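Side-chain contacts in CheQ (Campylobacter jejuni subsp. jejuni, PDB 6A51), which is one of two novel regulators, with CheP, that control transcription of the core chemotaxis operon cheVAW: residues L113-E118 against F124-K129; L18-F23 against C92-L97. All coordinates share one frame; numbering follows the deposited sequence.

Contact 1. Residues L113-E118 against F124-K129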
loop_
_atom_site.group_PDB
_atom_site.type_symbol
_atom_site.label_atom_id
_atom_site.label_comp_id
_atom_site.label_asym_id
_atom_site.label_seq_id
_atom_site.Cartn_x
_atom_site.Cartn_y
_atom_site.Cartn_z
ATOM N N LEU A 113 3.828 8.402 -12.490
ATOM C CA LEU A 113 4.632 7.185 -12.481
ATOM C C LEU A 113 3.997 6.033 -11.706
ATOM O O LEU A 113 4.536 4.917 -11.740
ATOM C CB LEU A 113 5.989 7.476 -11.847
ATOM C CG LEU A 113 6.802 8.582 -12.507
ATOM C CD1 LEU A 113 8.031 8.805 -11.694
ATOM C CD2 LEU A 113 7.188 8.187 -13.938
ATOM N N LEU A 114 2.891 6.263 -10.998
ATOM C CA LEU A 114 2.362 5.293 -10.048
ATOM C C LEU A 114 1.000 4.753 -10.473
ATOM O O LEU A 114 0.138 5.504 -10.934
ATOM C CB LEU A 114 2.219 5.921 -8.664
ATOM C CG LEU A 114 3.471 6.394 -7.973
ATOM C CD1 LEU A 114 3.037 7.026 -6.679
ATOM C CD2 LEU A 114 4.368 5.183 -7.745
ATOM N N GLU A 115 0.795 3.454 -10.262
ATOM C CA GLU A 115 -0.520 2.842 -10.418
ATOM C C GLU A 115 -1.291 3.015 -9.117
ATOM O O GLU A 115 -0.903 2.454 -8.091
ATOM C CB GLU A 115 -0.423 1.360 -10.759
ATOM C CG GLU A 115 -1.824 0.719 -10.735
ATOM C CD GLU A 115 -1.855 -0.747 -11.148
ATOM O OE1 GLU A 115 -0.772 -1.323 -11.366
ATOM O OE2 GLU A 115 -2.968 -1.323 -11.249
ATOM N N LEU A 116 -2.376 3.786 -9.151
ATOM C CA LEU A 116 -3.229 3.976 -7.986
ATOM C C LEU A 116 -4.586 3.317 -8.209
ATOM O O LEU A 116 -4.920 2.864 -9.308
ATOM C CB LEU A 116 -3.402 5.457 -7.655
ATOM C CG LEU A 116 -2.116 6.265 -7.508
ATOM C CD1 LEU A 116 -2.362 7.491 -6.668
ATOM C CD2 LEU A 116 -1.086 5.426 -6.855
ATOM N N LYS A 117 -5.384 3.285 -7.144
ATOM C CA LYS A 117 -6.595 2.479 -7.138
ATOM C C LYS A 117 -7.362 2.732 -5.852
ATOM O O LYS A 117 -6.745 2.913 -4.800
ATOM C CB LYS A 117 -6.207 1.015 -7.288
ATOM C CG LYS A 117 -7.270 -0.008 -7.080
ATOM C CD LYS A 117 -6.582 -1.375 -7.137
ATOM C CE LYS A 117 -7.571 -2.515 -7.088
ATOM N NZ LYS A 117 -6.862 -3.794 -6.858
ATOM N N GLU A 118 -8.690 2.783 -5.916
ATOM C CA GLU A 118 -9.507 2.989 -4.726
ATOM C C GLU A 118 -10.479 1.845 -4.532
ATOM O O GLU A 118 -11.039 1.317 -5.493
ATOM C CB GLU A 118 -10.266 4.309 -4.770
ATOM C CG GLU A 118 -9.327 5.481 -4.541
ATOM C CD GLU A 118 -10.049 6.764 -4.191
ATOM O OE1 GLU A 118 -9.461 7.850 -4.405
ATOM O OE2 GLU A 118 -11.190 6.661 -3.694
ATOM N N PHE A 124 -5.026 2.984 -2.658
ATOM C CA PHE A 124 -3.872 2.092 -2.653
ATOM C C PHE A 124 -2.868 2.490 -3.734
ATOM O O PHE A 124 -3.218 3.092 -4.748
ATOM C CB PHE A 124 -4.278 0.631 -2.873
ATOM C CG PHE A 124 -5.212 0.097 -1.840
ATOM C CD1 PHE A 124 -6.561 0.435 -1.865
ATOM C CD2 PHE A 124 -4.752 -0.761 -0.850
ATOM C CE1 PHE A 124 -7.432 -0.058 -0.917
ATOM C CE2 PHE A 124 -5.615 -1.269 0.097
ATOM C CZ PHE A 124 -6.960 -0.912 0.067
ATOM N N VAL A 125 -1.606 2.131 -3.504
ATOM C CA VAL A 125 -0.514 2.350 -4.447
ATOM C C VAL A 125 0.110 0.998 -4.753
ATOM O O VAL A 125 0.249 0.158 -3.856
ATOM C CB VAL A 125 0.562 3.307 -3.888
ATOM C CG1 VAL A 125 1.743 3.357 -4.822
ATOM C CG2 VAL A 125 0.019 4.688 -3.687
ATOM N N ASN A 126 0.494 0.778 -6.009
ATOM C CA ASN A 126 1.124 -0.488 -6.371
ATOM C C ASN A 126 2.616 -0.344 -6.128
ATOM O O ASN A 126 3.368 0.115 -6.993
ATOM C CB ASN A 126 0.838 -0.877 -7.810
ATOM C CG ASN A 126 1.257 -2.310 -8.095
ATOM O OD1 ASN A 126 2.341 -2.741 -7.694
ATOM N ND2 ASN A 126 0.391 -3.064 -8.748
ATOM N N LEU A 127 3.045 -0.757 -4.931
ATOM C CA LEU A 127 4.448 -0.617 -4.557
ATOM C C LEU A 127 5.316 -1.562 -5.368
ATOM O O LEU A 127 6.450 -1.223 -5.727
ATOM C CB LEU A 127 4.620 -0.889 -3.064
ATOM C CG LEU A 127 6.003 -0.693 -2.450
ATOM C CD1 LEU A 127 6.491 0.661 -2.834
ATOM C CD2 LEU A 127 5.904 -0.780 -0.947
ATOM N N LYS A 128 4.789 -2.750 -5.669
ATOM C CA LYS A 128 5.552 -3.748 -6.407
ATOM C C LYS A 128 5.977 -3.214 -7.765
ATOM O O LYS A 128 7.136 -3.365 -8.160
ATOM C CB LYS A 128 4.731 -5.026 -6.565
ATOM C CG LYS A 128 5.510 -6.199 -7.136
ATOM C CD LYS A 128 4.589 -7.360 -7.485
ATOM C CE LYS A 128 5.364 -8.647 -7.716
ATOM N NZ LYS A 128 6.057 -8.647 -9.040
ATOM N N LYS A 129 5.056 -2.565 -8.491
ATOM C CA LYS A 129 5.420 -2.038 -9.802
ATOM C C LYS A 129 6.411 -0.894 -9.677
ATOM O O LYS A 129 7.294 -0.738 -10.531
ATOM C CB LYS A 129 4.185 -1.585 -10.580
ATOM C CG LYS A 129 3.317 -2.747 -11.001
ATOM C CD LYS A 129 2.148 -2.323 -11.875
ATOM C CE LYS A 129 1.304 -3.553 -12.211
ATOM N NZ LYS A 129 0.257 -3.311 -13.240
HETATM O O HOH W 1 3.114 1.987 -9.196
#

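Contact 2. Residues L18-F23 against C92-L97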
loop_
_atom_site.group_PDB
_atom_site.type_symbol
_atom_site.label_atom_id
_atom_site.label_comp_id
_atom_site.label_asym_id
_atom_site.label_seq_id
_atom_site.Cartn_x
_atom_site.Cartn_y
_atom_site.Cartn_z
ATOM N N LEU A 18 1.504 -4.827 9.502
ATOM C CA LEU A 18 2.141 -5.049 8.217
ATOM C C LEU A 18 3.240 -4.015 8.042
ATOM O O LEU A 18 2.961 -2.811 8.147
ATOM C CB LEU A 18 1.130 -4.915 7.099
ATOM C CG LEU A 18 -0.035 -5.868 7.256
ATOM C CD1 LEU A 18 -1.205 -5.395 6.417
ATOM C CD2 LEU A 18 0.436 -7.254 6.854
ATOM N N PRO A 19 4.485 -4.421 7.813
ATOM C CA PRO A 19 5.520 -3.457 7.425
ATOM C C PRO A 19 5.114 -2.739 6.150
ATOM O O PRO A 19 4.543 -3.356 5.235
ATOM C CB PRO A 19 6.761 -4.334 7.208
ATOM C CG PRO A 19 6.205 -5.697 6.907
ATOM C CD PRO A 19 4.968 -5.809 7.760
ATOM N N PRO A 20 5.385 -1.434 6.048
ATOM C CA PRO A 20 4.793 -0.650 4.954
ATOM C C PRO A 20 5.253 -1.076 3.568
ATOM O O PRO A 20 4.579 -0.735 2.591
ATOM C CB PRO A 20 5.221 0.789 5.280
ATOM C CG PRO A 20 6.488 0.621 6.107
ATOM C CD PRO A 20 6.304 -0.638 6.885
ATOM N N ASN A 21 6.353 -1.818 3.438
ATOM C CA ASN A 21 6.805 -2.276 2.131
ATOM C C ASN A 21 6.351 -3.690 1.828
ATOM O O ASN A 21 6.967 -4.371 0.999
ATOM C CB ASN A 21 8.331 -2.186 2.001
ATOM C CG ASN A 21 9.072 -3.220 2.839
ATOM O OD1 ASN A 21 8.631 -3.599 3.928
ATOM N ND2 ASN A 21 10.215 -3.675 2.334
ATOM N N GLU A 22 5.303 -4.157 2.486
ATOM C CA GLU A 22 4.830 -5.517 2.283
ATOM C C GLU A 22 3.502 -5.464 1.545
ATOM O O GLU A 22 2.557 -4.796 1.991
ATOM C CB GLU A 22 4.681 -6.258 3.606
ATOM C CG GLU A 22 3.728 -7.426 3.510
ATOM C CD GLU A 22 3.838 -8.394 4.678
ATOM O OE1 GLU A 22 3.150 -9.453 4.662
ATOM O OE2 GLU A 22 4.639 -8.115 5.613
ATOM N N PHE A 23 3.437 -6.165 0.423
ATOM C CA PHE A 23 2.276 -6.074 -0.440
ATOM C C PHE A 23 1.106 -6.829 0.174
ATOM O O PHE A 23 1.285 -7.753 0.972
ATOM C CB PHE A 23 2.610 -6.622 -1.828
ATOM C CG PHE A 23 3.968 -6.213 -2.320
ATOM C CD1 PHE A 23 4.483 -4.955 -2.021
ATOM C CD2 PHE A 23 4.737 -7.084 -3.064
ATOM C CE1 PHE A 23 5.738 -4.581 -2.450
ATOM C CE2 PHE A 23 5.990 -6.715 -3.502
ATOM C CZ PHE A 23 6.490 -5.460 -3.190
ATOM N N CYS A 92 3.256 6.688 1.591
ATOM C CA CYS A 92 3.793 8.013 1.901
ATOM C C CYS A 92 4.567 7.995 3.207
ATOM O O CYS A 92 5.590 8.675 3.342
ATOM C CB CYS A 92 2.664 9.043 1.961
ATOM S SG CYS A 92 1.793 9.278 0.381
ATOM N N SER A 93 4.092 7.228 4.186
ATOM C CA SER A 93 4.862 7.021 5.407
ATOM C C SER A 93 6.214 6.382 5.086
ATOM O O SER A 93 7.270 6.923 5.425
ATOM C CB SER A 93 4.040 6.151 6.376
ATOM O OG SER A 93 4.764 5.788 7.542
ATOM N N PHE A 94 6.189 5.248 4.387
ATOM C CA PHE A 94 7.402 4.509 4.053
ATOM C C PHE A 94 8.411 5.380 3.299
ATOM O O PHE A 94 9.587 5.443 3.666
ATOM C CB PHE A 94 6.994 3.281 3.236
ATOM C CG PHE A 94 8.117 2.349 2.894
ATOM C CD1 PHE A 94 8.915 1.805 3.874
ATOM C CD2 PHE A 94 8.312 1.942 1.584
ATOM C CE1 PHE A 94 9.926 0.910 3.550
ATOM C CE2 PHE A 94 9.318 1.049 1.257
ATOM C CZ PHE A 94 10.132 0.541 2.245
ATOM N N THR A 95 7.965 6.076 2.253
ATOM C CA THR A 95 8.885 6.759 1.360
ATOM C C THR A 95 9.171 8.185 1.778
ATOM O O THR A 95 10.044 8.818 1.180
ATOM C CB THR A 95 8.340 6.808 -0.076
ATOM O OG1 THR A 95 7.150 7.611 -0.100
ATOM C CG2 THR A 95 8.032 5.430 -0.606
ATOM N N GLY A 96 8.432 8.726 2.741
ATOM C CA GLY A 96 8.550 10.141 3.011
ATOM C C GLY A 96 7.935 11.050 1.973
ATOM O O GLY A 96 8.081 12.268 2.070
ATOM N N LEU A 97 7.272 10.507 0.960
ATOM C CA LEU A 97 6.605 11.350 -0.021
ATOM C C LEU A 97 5.439 12.077 0.635
ATOM O O LEU A 97 4.742 11.511 1.480
ATOM C CB LEU A 97 6.114 10.491 -1.187
ATOM C CG LEU A 97 5.366 11.160 -2.331
ATOM C CD1 LEU A 97 6.356 11.904 -3.202
ATOM C CD2 LEU A 97 4.617 10.118 -3.137
#

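Contact 1. Residues L113-E118 against F124-K129
This is the open end of an antiparallel β-hairpin, in which Leu116 pairs with Val125 and Lys117 with Phe124 between strand 116-119 and strand 122-126. Lys117 and Phe124 form the hydrogen-bonded pair: Phe124 N reaches Lys117 O at 2.7 Å and almost straight (172°), while the return bond from Lys117 N to Phe124 O is weak. Leu116 and Val125, a non-hydrogen-bonded pair, set their side chains alongside each other, Leu116 CD2 lying 3.4 Å from Val125 CG2.

One residue further out, Asn126 N still bonds Glu115 O at 3.0 Å, but in the other direction a water stands between Glu115 N and Asn126 O, bonded to both. Direct pairing stops here, where the second strand turns into helix 127-134, with Asn126 as its N-cap: Asn126 OD1 accepts Lys129 N at 2.8 Å from above the carbonyl plane. Glu115, with CG anti to the backbone N (chi1 173°), extends its carboxylate to this cap. There OE1 makes a salt bridge with Lys129 NZ, 2.9 Å away on the syn side, and takes a weak bond from Asn126 ND2.

On the far side, strand 85-87 completes the sheet through Val86, which bonds the backbone of Val125. Together these features make a β-hairpin whose second strand passes directly into an N-capped helix.

Contact 2. Residues L18-F23 against C92-L97
The ring of Phe94 receives Asn21 over one face, where Asn21 CB sits 3.3 Å from Phe94 CZ, with Asn21 CA higher above the same face and nearer the ring axis. Pro20 comes in obliquely at the other end of the ring, with its CG 3.5 Å from Phe94 CD1 and its CB 3.7 Å from Phe94 CB. The methylene of Asn21 makes the closest approach to the ring, while its CG, set between the backbone N and the carbonyl carbon (chi1 71°), stays 4.0 Å from Phe94 CZ. The plane of the Asn21 amide is tilted 35° from that of the ring. Pro20 crosses the phenylalanine side chain at about a right angle and meets it near its base, so the two loop residues together cover the Phe94 side chain from CB to CZ.

Phe94, in the last turn of helix 88-95, gets there because its CG stands anti to the backbone N (chi1 -176°), carrying the ring out from the helix to the loop. On the other partner, Pro20 and Asn21 are the two central residues of a type I turn closed by Glu22 N to Pro19 O at 3.0 Å, which presents both side chains to the same ring. The contact itself is apolar; the Asn21 amide looks elsewhere, its ND2 making a weak bond to Tyr138 O.

In the fold, the loop between strands 15-18 and 27-29 thus leans on the C-terminal end of helix 88-95. Tyr131 of helix 127-134 touches both Asn21 and Phe94, the ring of His141 meets that of Phe94 while His141 NE2 hydrogen-bonds the backbone O of Phe94, and strand 142-146 adds Ile142 against Phe94.

Both contacts are partly buried, each centred about 7 Å from the centre of the chain, yet their chemistry differs with the elements they join. Contact 1 pairs adjacent strands of a hairpin, so backbone bonds carry much of it, and an exposed lysine adds a charged pair at its edge. Contact 2 brings together segments 69 residues apart and relies on one buried aromatic ring against a turn. Helix 127-134 connects them: it starts within contact 1, and its Leu127 packs on the turn of contact 2, CD2 lying 3.5 Å from Asn21 CA, while Lys128 CG meets Phe23 CE2 at 3.7 Å. Helix 88-95 likewise serves both, placing Phe91 beside Val125 and Phe94 beside Pro20.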